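Local structure of Two-component system sensor histidine kinase (Bacteroides thetaiotaomicron, 3OTT) at residues 495-500 with 504-509; 478-481 with 485-488; 214-217 with 222-225. The protein is probably a membrane-bound sensor histidine kinase that also regulates transcription, the present chain being its extracellular, apparently saccharide-sensing part. All blocks are in the same frame, centred on the assembly; numbering follows the deposited sequence.

All three contacts are antiparallel hairpin pairings within four-stranded sheets, the blades of beta-propellers. Contacts 1 and 2 share one blade, with centres about 9 Å apart: contact 2 joins its first and second strands, contact 1 its third and fourth, and Trp486 of contact 2 packs on Ile495, Lys497 and Leu508 of contact 1. Contact 3 pairs the third and fourth strands of a blade some 62 to 67 Å away, measured between centres. Contact 2 is buried and adds an indole-carboxylate hydrogen bond to its backbone pairing. The others are partly buried: contact 1 adds a long aspartate-lysine salt bridge, contact 3 glutamine and lysine side chains, and contact 3 also adjoins the second subunit.

Contact 1: 495-500 with 504-509; sequences IDKINP and EVTKLF
Asp496 meets Lys507 across a non-hydrogen-bonded pair, where Asp496 OD1 lies 3.6 Å from Lys507 CB. The lysine chain bends at chi3 (-79°) and again at chi4, which folds its amine back toward the carboxylate; even so, Lys507 NZ to Asp496 OD1 is 3.9 Å, a long salt bridge. On the same face Val505 CG1 lies 4.2 Å from Asp496 CB, and Val505 CG1 to Ile498 CG1 is 4.4 Å. The other face carries Lys497 and Leu508, staggered along the strands: Lys497 CB and CE both come to 4.1 Å from Leu508 CD1, so the aliphatic part of the lysine serves as an apolar surface. Beneath these side chains runs the hairpin of strands 495-499 and 504-508, the last two of a four-stranded propeller blade, whose axes differ in direction by 155°. Lys497 and Thr506 are an antiparallel hydrogen-bonded pair, with Lys497 N to Thr506 O at 2.7 Å; Ile495 and Leu508 are another, in which the hydrogen bond from Leu508 N to Ile495 O is nearly straight (176°). Phe509, just past the end of strand 504-508, has Ile495 CG1 at its ring edge, 4.4 Å from Phe509 CD2. Farther out, Ser470 OG hydrogen-bonds both Asp496 OD1 and Lys507 NZ, while Lys493 O and Asn492 OD1 also hold that amine. Phe509 continues onto Met539 and Ile541 of strand 537-542.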
ATOM      1  N   ILE B 495      24.269  22.951  30.947  1.00 21.80           N
ATOM      2  CA  ILE B 495      22.814  22.741  31.117  1.00 21.60           C
ATOM      3  C   ILE B 495      22.336  23.603  32.293  1.00 21.56           C
ATOM      4  O   ILE B 495      23.093  23.942  33.197  1.00 21.83           O
ATOM      5  CB  ILE B 495      22.411  21.194  31.300  1.00 22.10           C
ATOM      6  CG1 ILE B 495      23.103  20.591  32.501  1.00 22.37           C
ATOM      7  CG2 ILE B 495      22.707  20.320  30.007  1.00 20.95           C
ATOM      8  CD1 ILE B 495      22.653  19.126  32.783  1.00 27.59           C
ATOM      9  N   ASP B 496      21.084  24.008  32.245  1.00 21.88           N
ATOM     10  CA  ASP B 496      20.580  24.935  33.229  1.00 22.93           C
ATOM     11  C   ASP B 496      19.882  24.100  34.288  1.00 22.41           C
ATOM     12  O   ASP B 496      19.367  23.016  33.976  1.00 22.41           O
ATOM     13  CB  ASP B 496      19.646  25.985  32.579  1.00 23.02           C
ATOM     14  CG  ASP B 496      20.427  27.176  31.913  1.00 29.02           C
ATOM     15  OD1 ASP B 496      21.666  27.229  32.011  1.00 31.01           O
ATOM     16  OD2 ASP B 496      19.808  28.082  31.280  1.00 35.56           O
ATOM     17  N   LYS B 497      19.912  24.590  35.525  1.00 21.59           N
ATOM     18  CA  LYS B 497      19.275  23.957  36.662  1.00 22.04           C
ATOM     19  C   LYS B 497      18.312  24.977  37.240  1.00 21.86           C
ATOM     20  O   LYS B 497      18.731  26.081  37.624  1.00 23.11           O
ATOM     21  CB  LYS B 497      20.285  23.507  37.722  1.00 22.14           C
ATOM     22  CG  LYS B 497      19.597  22.948  39.011  1.00 25.48           C
ATOM     23  CD  LYS B 497      20.523  22.424  40.148  1.00 27.34           C
ATOM     24  CE  LYS B 497      21.283  23.532  40.857  1.00 32.16           C
ATOM     25  NZ  LYS B 497      20.566  24.035  42.002  1.00 34.61           N
ATOM     26  N   ILE B 498      17.026  24.625  37.237  1.00 19.39           N
ATOM     27  CA  ILE B 498      16.005  25.433  37.866  1.00 18.82           C
ATOM     28  C   ILE B 498      15.554  24.883  39.247  1.00 18.80           C
ATOM     29  O   ILE B 498      15.237  23.693  39.412  1.00 18.40           O
ATOM     30  CB  ILE B 498      14.750  25.525  36.996  1.00 18.73           C
ATOM     31  CG1 ILE B 498      15.085  26.089  35.644  1.00 15.29           C
ATOM     32  CG2 ILE B 498      13.677  26.421  37.686  1.00 17.22           C
ATOM     33  CD1 ILE B 498      13.950  26.043  34.728  1.00 18.10           C
ATOM     34  N   ASN B 499      15.540  25.752  40.229  1.00 19.43           N
ATOM     35  CA  ASN B 499      14.936  25.431  41.505  1.00 20.67           C
ATOM     36  C   ASN B 499      13.561  26.087  41.441  1.00 21.24           C
ATOM     37  O   ASN B 499      13.448  27.289  41.548  1.00 22.75           O
ATOM     38  CB  ASN B 499      15.786  25.922  42.662  1.00 20.86           C
ATOM     39  CG  ASN B 499      15.139  25.685  44.013  1.00 22.53           C
ATOM     40  OD1 ASN B 499      13.914  25.738  44.144  1.00 19.77           O
ATOM     41  ND2 ASN B 499      15.977  25.450  45.044  1.00 17.27           N
ATOM     42  N   PRO B 500      12.521  25.289  41.204  1.00 21.02           N
ATOM     43  CA  PRO B 500      11.179  25.758  40.966  1.00 22.73           C
ATOM     44  C   PRO B 500      10.572  26.517  42.156  1.00 25.51           C
ATOM     45  O   PRO B 500       9.650  27.291  41.949  1.00 25.34           O
ATOM     46  CB  PRO B 500      10.379  24.461  40.717  1.00 22.48           C
ATOM     47  CG  PRO B 500      11.182  23.395  41.288  1.00 22.79           C
ATOM     48  CD  PRO B 500      12.597  23.835  41.372  1.00 20.18           C
ATOM     49  N   GLU B 504      15.271  30.251  41.170  1.00 26.40           N
ATOM     50  CA  GLU B 504      16.658  30.447  40.819  1.00 27.32           C
ATOM     51  C   GLU B 504      17.063  29.502  39.665  1.00 25.48           C
ATOM     52  O   GLU B 504      16.709  28.289  39.662  1.00 24.81           O
ATOM     53  CB  GLU B 504      17.541  30.178  42.041  1.00 28.31           C
ATOM     54  CG  GLU B 504      18.988  30.638  41.811  1.00 37.22           C
ATOM     55  CD  GLU B 504      19.997  30.146  42.870  1.00 48.10           C
ATOM     56  OE1 GLU B 504      19.690  30.158  44.101  1.00 51.22           O
ATOM     57  OE2 GLU B 504      21.119  29.771  42.445  1.00 51.54           O
ATOM     58  N   VAL B 505      17.821  30.058  38.723  1.00 24.31           N
ATOM     59  CA  VAL B 505      18.384  29.346  37.580  1.00 22.40           C
ATOM     60  C   VAL B 505      19.905  29.367  37.608  1.00 23.76           C
ATOM     61  O   VAL B 505      20.516  30.436  37.605  1.00 23.84           O
ATOM     62  CB  VAL B 505      17.928  29.968  36.251  1.00 21.34           C
ATOM     63  CG1 VAL B 505      18.294  29.042  35.071  1.00 15.93           C
ATOM     64  CG2 VAL B 505      16.391  30.245  36.289  1.00 21.92           C
ATOM     65  N   THR B 506      20.524  28.190  37.587  1.00 23.67           N
ATOM     66  CA  THR B 506      21.972  28.134  37.579  1.00 25.18           C
ATOM     67  C   THR B 506      22.492  27.390  36.306  1.00 24.08           C
ATOM     68  O   THR B 506      21.921  26.375  35.914  1.00 23.58           O
ATOM     69  CB  THR B 506      22.489  27.410  38.816  1.00 26.33           C
ATOM     70  OG1 THR B 506      21.805  27.894  39.976  1.00 30.86           O
ATOM     71  CG2 THR B 506      24.009  27.687  38.989  1.00 27.18           C
ATOM     72  N   LYS B 507      23.576  27.877  35.712  1.00 22.32           N
ATOM     73  CA  LYS B 507      24.174  27.244  34.547  1.00 21.52           C
ATOM     74  C   LYS B 507      25.289  26.381  35.020  1.00 20.92           C
ATOM     75  O   LYS B 507      26.222  26.924  35.566  1.00 22.00           O
ATOM     76  CB  LYS B 507      24.760  28.287  33.586  1.00 21.33           C
ATOM     77  CG  LYS B 507      25.529  27.673  32.402  1.00 21.90           C
ATOM     78  CD  LYS B 507      26.168  28.762  31.495  1.00 29.60           C
ATOM     79  CE  LYS B 507      25.168  29.407  30.555  1.00 28.59           C
ATOM     80  NZ  LYS B 507      24.571  28.375  29.676  1.00 30.06           N
ATOM     81  N   LEU B 508      25.231  25.061  34.783  1.00 19.74           N
ATOM     82  CA  LEU B 508      26.272  24.151  35.264  1.00 19.15           C
ATOM     83  C   LEU B 508      27.017  23.346  34.161  1.00 18.66           C
ATOM     84  O   LEU B 508      26.487  23.135  33.097  1.00 15.87           O
ATOM     85  CB  LEU B 508      25.686  23.184  36.287  1.00 20.07           C
ATOM     86  CG  LEU B 508      25.274  23.762  37.660  1.00 22.37           C
ATOM     87  CD1 LEU B 508      24.326  22.752  38.262  1.00 18.76           C
ATOM     88  CD2 LEU B 508      26.479  24.060  38.575  1.00 22.47           C
ATOM     89  N   PHE B 509      28.265  22.946  34.437  1.00 18.85           N
ATOM     90  CA  PHE B 509      29.084  22.138  33.521  1.00 19.57           C
ATOM     91  C   PHE B 509      29.400  22.834  32.195  1.00 19.98           C
ATOM     92  O   PHE B 509      29.658  22.170  31.196  1.00 20.76           O
ATOM     93  CB  PHE B 509      28.453  20.715  33.348  1.00 19.81           C
ATOM     94  CG  PHE B 509      28.008  20.103  34.680  1.00 23.11           C
ATOM     95  CD1 PHE B 509      28.939  19.824  35.673  1.00 23.41           C
ATOM     96  CD2 PHE B 509      26.643  19.919  34.981  1.00 24.45           C
ATOM     97  CE1 PHE B 509      28.523  19.290  36.924  1.00 27.17           C
ATOM     98  CE2 PHE B 509      26.229  19.376  36.202  1.00 24.05           C
ATOM     99  CZ  PHE B 509      27.161  19.085  37.178  1.00 28.16           C
TER

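Contact 2: 478-481 with 485-488; sequences IPDN and VWVL
The hairpin between the first two strands of a four-stranded propeller blade, 474-479 and 485-489, brings Ile478 and Trp486 together as an antiparallel hydrogen-bonded pair. Ile478 N donates to Trp486 O at 2.7 Å with the donor in the carbonyl plane, and Trp486 N returns a bond to Ile478 O at 2.8 Å, this time with the donor tilted out of the carbonyl plane. Pro479 and Val485 follow as a non-hydrogen-bonded pair, and there Val485 CA supplies a CA-H...O contact to Ile478 O, which therefore receives both an N-H and a C-H from the facing strand.

The side chain of Trp486 adds a further link. Its CG is anti to the carbonyl carbon (chi1 -65°), which sets the CD1-NE1 edge toward Asp480 while the six-membered ring runs the other way, toward Lys497 and Leu508. Ile478 O lies at the ring edge, 3.8 Å from Trp486 CD1. The pyrrole N-H points at the carboxylate of Asp480: Trp486 NE1 to Asp480 OD2 is 2.9 Å, and the bond is close to straight at 167°. The acceptor sits almost in the indole plane but is itself met from above the carboxylate plane, the two flat groups being turned 72° apart. Asp480 OD2 also accepts from Asn484 ND2, so a second bond from within the turn fixes the carboxylate. Were Asp480 replaced by an alanine, the indole N-H and Asn484 ND2 would both probably lose this acceptor, and the turn could be freer to shift.

On the blade's flanks, Ile478 packs on Leu522 and Cys524 of strand 519-524, and Val485 on Phe425 of strand 421-426. In this buried setting, the carboxylate both satisfies a polar indole N-H and ties the turn to a large aromatic side chain.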
ATOM      1  N   ILE B 478      13.937  18.002  32.459  1.00 20.45           N
ATOM      2  CA  ILE B 478      13.814  16.778  33.256  1.00 22.44           C
ATOM      3  C   ILE B 478      13.872  17.022  34.794  1.00 23.42           C
ATOM      4  O   ILE B 478      14.826  17.644  35.295  1.00 23.90           O
ATOM      5  CB  ILE B 478      14.853  15.721  32.775  1.00 23.87           C
ATOM      6  CG1 ILE B 478      14.799  15.647  31.228  1.00 24.69           C
ATOM      7  CG2 ILE B 478      14.609  14.351  33.464  1.00 27.13           C
ATOM      8  CD1 ILE B 478      14.980  14.351  30.594  1.00 28.00           C
ATOM      9  N   PRO B 479      12.829  16.592  35.542  1.00 23.56           N
ATOM     10  CA  PRO B 479      12.940  16.671  36.999  1.00 24.20           C
ATOM     11  C   PRO B 479      13.997  15.706  37.556  1.00 24.47           C
ATOM     12  O   PRO B 479      14.223  14.641  37.017  1.00 23.43           O
ATOM     13  CB  PRO B 479      11.525  16.275  37.520  1.00 24.07           C
ATOM     14  CG  PRO B 479      10.934  15.427  36.431  1.00 24.74           C
ATOM     15  CD  PRO B 479      11.550  15.985  35.110  1.00 23.83           C
ATOM     16  N   ASP B 480      14.645  16.164  38.611  1.00 25.53           N
ATOM     17  CA  ASP B 480      15.461  15.413  39.568  1.00 27.86           C
ATOM     18  C   ASP B 480      14.666  14.549  40.482  1.00 28.98           C
ATOM     19  O   ASP B 480      13.450  14.643  40.484  1.00 30.08           O
ATOM     20  CB  ASP B 480      16.018  16.460  40.592  1.00 29.01           C
ATOM     21  CG  ASP B 480      17.416  16.663  40.408  1.00 31.17           C
ATOM     22  OD1 ASP B 480      17.968  15.757  39.719  1.00 37.97           O
ATOM     23  OD2 ASP B 480      17.951  17.686  40.867  1.00 33.87           O
ATOM     24  N   ASN B 481      15.374  13.826  41.352  1.00 29.86           N
ATOM     25  CA  ASN B 481      14.802  13.307  42.572  1.00 32.69           C
ATOM     26  C   ASN B 481      15.240  14.157  43.731  1.00 33.29           C
ATOM     27  O   ASN B 481      15.208  13.697  44.844  1.00 35.20           O
ATOM     28  CB  ASN B 481      15.255  11.867  42.854  1.00 34.17           C
ATOM     29  CG  ASN B 481      14.865  10.911  41.748  1.00 36.31           C
ATOM     30  OD1 ASN B 481      15.655  10.044  41.362  1.00 38.59           O
ATOM     31  ND2 ASN B 481      13.650  11.068  41.220  1.00 35.55           N
ATOM     32  N   VAL B 485      14.717  21.074  38.254  1.00 19.88           N
ATOM     33  CA  VAL B 485      14.397  20.840  36.865  1.00 18.06           C
ATOM     34  C   VAL B 485      15.643  21.159  36.038  1.00 17.91           C
ATOM     35  O   VAL B 485      16.210  22.265  36.122  1.00 19.64           O
ATOM     36  CB  VAL B 485      13.186  21.693  36.374  1.00 17.13           C
ATOM     37  CG1 VAL B 485      12.901  21.352  34.931  1.00 18.80           C
ATOM     38  CG2 VAL B 485      11.953  21.429  37.180  1.00 14.85           C
ATOM     39  N   TRP B 486      16.064  20.201  35.243  1.00 17.15           N
ATOM     40  CA  TRP B 486      17.283  20.337  34.463  1.00 17.18           C
ATOM     41  C   TRP B 486      16.870  20.531  33.015  1.00 16.94           C
ATOM     42  O   TRP B 486      15.892  19.917  32.552  1.00 15.10           O
ATOM     43  CB  TRP B 486      18.195  19.105  34.603  1.00 16.95           C
ATOM     44  CG  TRP B 486      18.728  18.935  35.996  1.00 17.20           C
ATOM     45  CD1 TRP B 486      18.101  18.336  37.046  1.00 18.50           C
ATOM     46  CD2 TRP B 486      19.977  19.378  36.480  1.00 17.85           C
ATOM     47  NE1 TRP B 486      18.870  18.386  38.157  1.00 17.45           N
ATOM     48  CE2 TRP B 486      20.038  19.025  37.850  1.00 18.42           C
ATOM     49  CE3 TRP B 486      21.044  20.071  35.905  1.00 17.15           C
ATOM     50  CZ2 TRP B 486      21.143  19.319  38.661  1.00 19.07           C
ATOM     51  CZ3 TRP B 486      22.162  20.371  36.707  1.00 22.37           C
ATOM     52  CH2 TRP B 486      22.207  19.990  38.072  1.00 22.50           C
ATOM     53  N   VAL B 487      17.624  21.378  32.324  1.00 17.13           N
ATOM     54  CA  VAL B 487      17.166  21.973  31.078  1.00 19.16           C
ATOM     55  C   VAL B 487      18.255  21.828  30.014  1.00 18.77           C
ATOM     56  O   VAL B 487      19.382  22.305  30.210  1.00 18.69           O
ATOM     57  CB  VAL B 487      16.958  23.448  31.289  1.00 18.47           C
ATOM     58  CG1 VAL B 487      16.540  24.116  29.957  1.00 21.42           C
ATOM     59  CG2 VAL B 487      15.959  23.679  32.381  1.00 22.28           C
ATOM     60  N   LEU B 488      17.922  21.151  28.926  1.00 18.78           N
ATOM     61  CA  LEU B 488      18.805  21.070  27.766  1.00 19.75           C
ATOM     62  C   LEU B 488      18.393  22.165  26.736  1.00 19.87           C
ATOM     63  O   LEU B 488      17.233  22.202  26.304  1.00 18.42           O
ATOM     64  CB  LEU B 488      18.712  19.652  27.208  1.00 20.34           C
ATOM     65  CG  LEU B 488      19.558  19.182  26.004  1.00 24.64           C
ATOM     66  CD1 LEU B 488      19.131  19.945  24.781  1.00 26.66           C
ATOM     67  CD2 LEU B 488      21.125  19.304  26.165  1.00 19.58           C
TER

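Contact 3: 214-217 with 222-225; sequences FQYF and QIKQ
Backbone bonds define the register of Phe214-Phe217 against Gln222-Gln225, the third and outermost fourth strands of a four-stranded propeller blade, which run antiparallel at 167°. Gln215 and Lys224 form a reciprocal hydrogen-bonded pair, Gln215 N to Lys224 O at 3.0 Å and Lys224 N to Gln215 O at 2.9 Å. Toward the turn Phe217 N donates to Gln222 O, also at 2.9 Å.

Apolar packing falls mainly on the face carrying Phe214, Tyr216 and Ile223. Ile223 divides its branches between the two rings: CG1 meets Tyr216 CD1 at the ring edge, 3.5 Å away, while CG2 lies 3.9 Å from Phe214 CD2. With chi1 at -63°, CG1 is anti to the carbonyl carbon and CG2 anti to the backbone N, which spreads the branches toward these separate neighbours. Phe214 also lies alongside Gln225, whose CG is 3.6 Å from Phe214 CE2; ring and amide planes are perpendicular, and Gln225 NE2 hydrogen-bonds Pro183 O. Strand 176-180 of the preceding blade closes over this face, Ile180 touching both Tyr216 and Ile223.

The other face is mostly polar, though Phe217 is on it and turns its ring edge to Lys224 CB. Gln215 and Lys224 lie side by side, pointing the same way, Gln215 OE1 3.7 Å from Lys224 NZ, but their stronger partners lie beyond: Lys224 NZ forms a salt bridge with Asp259, and Gln215 OE1 is hydrogen-bonded to Thr226 OG1. Near the turn Gln222 OE1 is hydrogen-bonded to Thr220 OG1 of the second subunit and of its own chain.

The chemistry thus divides largely by face, Gln225 and Phe217 excepted: apolar groups meet the neighbouring blade, whereas amide and ammonium groups tie the outermost strand to nearby polar residues and, at the turn, to the second subunit.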
ATOM      1  N   PHE B 214      22.492 -16.344 -17.258  1.00 10.76           N
ATOM      2  CA  PHE B 214      22.358 -15.047 -17.934  1.00 11.46           C
ATOM      3  C   PHE B 214      21.604 -14.077 -17.089  1.00 12.72           C
ATOM      4  O   PHE B 214      20.709 -14.472 -16.326  1.00 11.98           O
ATOM      5  CB  PHE B 214      21.625 -15.191 -19.233  1.00 10.63           C
ATOM      6  CG  PHE B 214      22.347 -16.044 -20.246  1.00 12.01           C
ATOM      7  CD1 PHE B 214      22.077 -17.392 -20.355  1.00 11.09           C
ATOM      8  CD2 PHE B 214      23.290 -15.460 -21.140  1.00 11.47           C
ATOM      9  CE1 PHE B 214      22.768 -18.200 -21.371  1.00 14.61           C
ATOM     10  CE2 PHE B 214      23.968 -16.230 -22.116  1.00 14.48           C
ATOM     11  CZ  PHE B 214      23.702 -17.632 -22.218  1.00 12.34           C
ATOM     12  N   GLN B 215      21.914 -12.797 -17.256  1.00 14.88           N
ATOM     13  CA  GLN B 215      20.993 -11.760 -16.858  1.00 16.26           C
ATOM     14  C   GLN B 215      20.510 -11.046 -18.096  1.00 16.90           C
ATOM     15  O   GLN B 215      21.318 -10.576 -18.885  1.00 18.17           O
ATOM     16  CB  GLN B 215      21.717 -10.741 -16.037  1.00 17.19           C
ATOM     17  CG  GLN B 215      21.928 -11.147 -14.646  1.00 21.17           C
ATOM     18  CD  GLN B 215      22.802 -10.159 -13.909  1.00 24.93           C
ATOM     19  OE1 GLN B 215      24.043 -10.178 -14.039  1.00 27.13           O
ATOM     20  NE2 GLN B 215      22.164  -9.296 -13.111  1.00 21.18           N
ATOM     21  N   TYR B 216      19.197 -10.884 -18.240  1.00 17.04           N
ATOM     22  CA  TYR B 216      18.619 -10.080 -19.338  1.00 15.82           C
ATOM     23  C   TYR B 216      18.030  -8.817 -18.732  1.00 16.18           C
ATOM     24  O   TYR B 216      17.400  -8.875 -17.689  1.00 16.78           O
ATOM     25  CB  TYR B 216      17.575 -10.904 -20.045  1.00 14.31           C
ATOM     26  CG  TYR B 216      16.631 -10.131 -20.945  1.00 15.18           C
ATOM     27  CD1 TYR B 216      17.082  -9.634 -22.171  1.00 12.16           C
ATOM     28  CD2 TYR B 216      15.316  -9.898 -20.592  1.00 10.65           C
ATOM     29  CE1 TYR B 216      16.286  -8.948 -23.027  1.00 12.62           C
ATOM     30  CE2 TYR B 216      14.489  -9.134 -21.468  1.00 17.74           C
ATOM     31  CZ  TYR B 216      15.015  -8.683 -22.717  1.00 17.76           C
ATOM     32  OH  TYR B 216      14.298  -7.989 -23.680  1.00 17.95           O
ATOM     33  N   PHE B 217      18.208  -7.677 -19.393  1.00 15.94           N
ATOM     34  CA  PHE B 217      17.760  -6.386 -18.823  1.00 15.32           C
ATOM     35  C   PHE B 217      16.769  -5.807 -19.783  1.00 15.48           C
ATOM     36  O   PHE B 217      17.175  -5.222 -20.835  1.00 18.19           O
ATOM     37  CB  PHE B 217      18.939  -5.399 -18.670  1.00 13.70           C
ATOM     38  CG  PHE B 217      20.021  -5.909 -17.784  1.00 13.82           C
ATOM     39  CD1 PHE B 217      19.981  -5.629 -16.429  1.00 11.21           C
ATOM     40  CD2 PHE B 217      21.086  -6.689 -18.297  1.00 11.46           C
ATOM     41  CE1 PHE B 217      21.002  -6.086 -15.550  1.00 11.13           C
ATOM     42  CE2 PHE B 217      22.086  -7.164 -17.443  1.00 11.38           C
ATOM     43  CZ  PHE B 217      22.046  -6.865 -16.050  1.00 11.92           C
ATOM     44  N   GLN B 222      20.058  -5.440 -23.105  1.00 16.99           N
ATOM     45  CA  GLN B 222      21.366  -6.088 -22.850  1.00 16.02           C
ATOM     46  C   GLN B 222      21.195  -7.496 -22.234  1.00 15.79           C
ATOM     47  O   GLN B 222      20.257  -7.730 -21.503  1.00 14.51           O
ATOM     48  CB  GLN B 222      22.240  -5.226 -21.970  1.00 14.82           C
ATOM     49  CG  GLN B 222      22.586  -3.913 -22.644  1.00 16.27           C
ATOM     50  CD  GLN B 222      23.144  -2.900 -21.676  1.00 19.60           C
ATOM     51  OE1 GLN B 222      22.377  -2.211 -20.980  1.00 22.26           O
ATOM     52  NE2 GLN B 222      24.493  -2.807 -21.595  1.00 16.88           N
ATOM     53  N   ILE B 223      22.107  -8.401 -22.573  1.00 17.53           N
ATOM     54  CA  ILE B 223      22.127  -9.787 -22.147  1.00 19.87           C
ATOM     55  C   ILE B 223      23.579 -10.101 -21.726  1.00 20.56           C
ATOM     56  O   ILE B 223      24.530  -9.967 -22.498  1.00 22.10           O
ATOM     57  CB  ILE B 223      21.662 -10.778 -23.234  1.00 20.74           C
ATOM     58  CG1 ILE B 223      20.183 -10.515 -23.602  1.00 25.02           C
ATOM     59  CG2 ILE B 223      21.613 -12.228 -22.628  1.00 21.18           C
ATOM     60  CD1 ILE B 223      19.748 -11.066 -25.044  1.00 30.78           C
ATOM     61  N   LYS B 224      23.737 -10.500 -20.486  1.00 20.38           N
ATOM     62  CA  LYS B 224      25.042 -10.668 -19.891  1.00 20.74           C
ATOM     63  C   LYS B 224      25.222 -12.153 -19.572  1.00 19.25           C
ATOM     64  O   LYS B 224      24.322 -12.799 -19.049  1.00 17.50           O
ATOM     65  CB  LYS B 224      25.096  -9.839 -18.630  1.00 20.64           C
ATOM     66  CG  LYS B 224      26.466  -9.614 -18.103  1.00 27.40           C
ATOM     67  CD  LYS B 224      26.431  -8.822 -16.776  1.00 35.27           C
ATOM     68  CE  LYS B 224      27.551  -9.344 -15.864  1.00 39.58           C
ATOM     69  NZ  LYS B 224      27.453  -8.872 -14.451  1.00 42.51           N
ATOM     70  N   GLN B 225      26.377 -12.684 -19.945  1.00 18.56           N
ATOM     71  CA  GLN B 225      26.792 -14.035 -19.581  1.00 18.44           C
ATOM     72  C   GLN B 225      27.467 -13.914 -18.237  1.00 16.81           C
ATOM     73  O   GLN B 225      28.690 -13.719 -18.165  1.00 18.08           O
ATOM     74  CB  GLN B 225      27.794 -14.551 -20.595  1.00 18.57           C
ATOM     75  CG  GLN B 225      27.474 -15.832 -21.237  1.00 22.12           C
ATOM     76  CD  GLN B 225      28.621 -16.253 -22.144  1.00 25.68           C
ATOM     77  OE1 GLN B 225      29.741 -16.555 -21.666  1.00 26.53           O
ATOM     78  NE2 GLN B 225      28.379 -16.209 -23.466  1.00 25.19           N
TER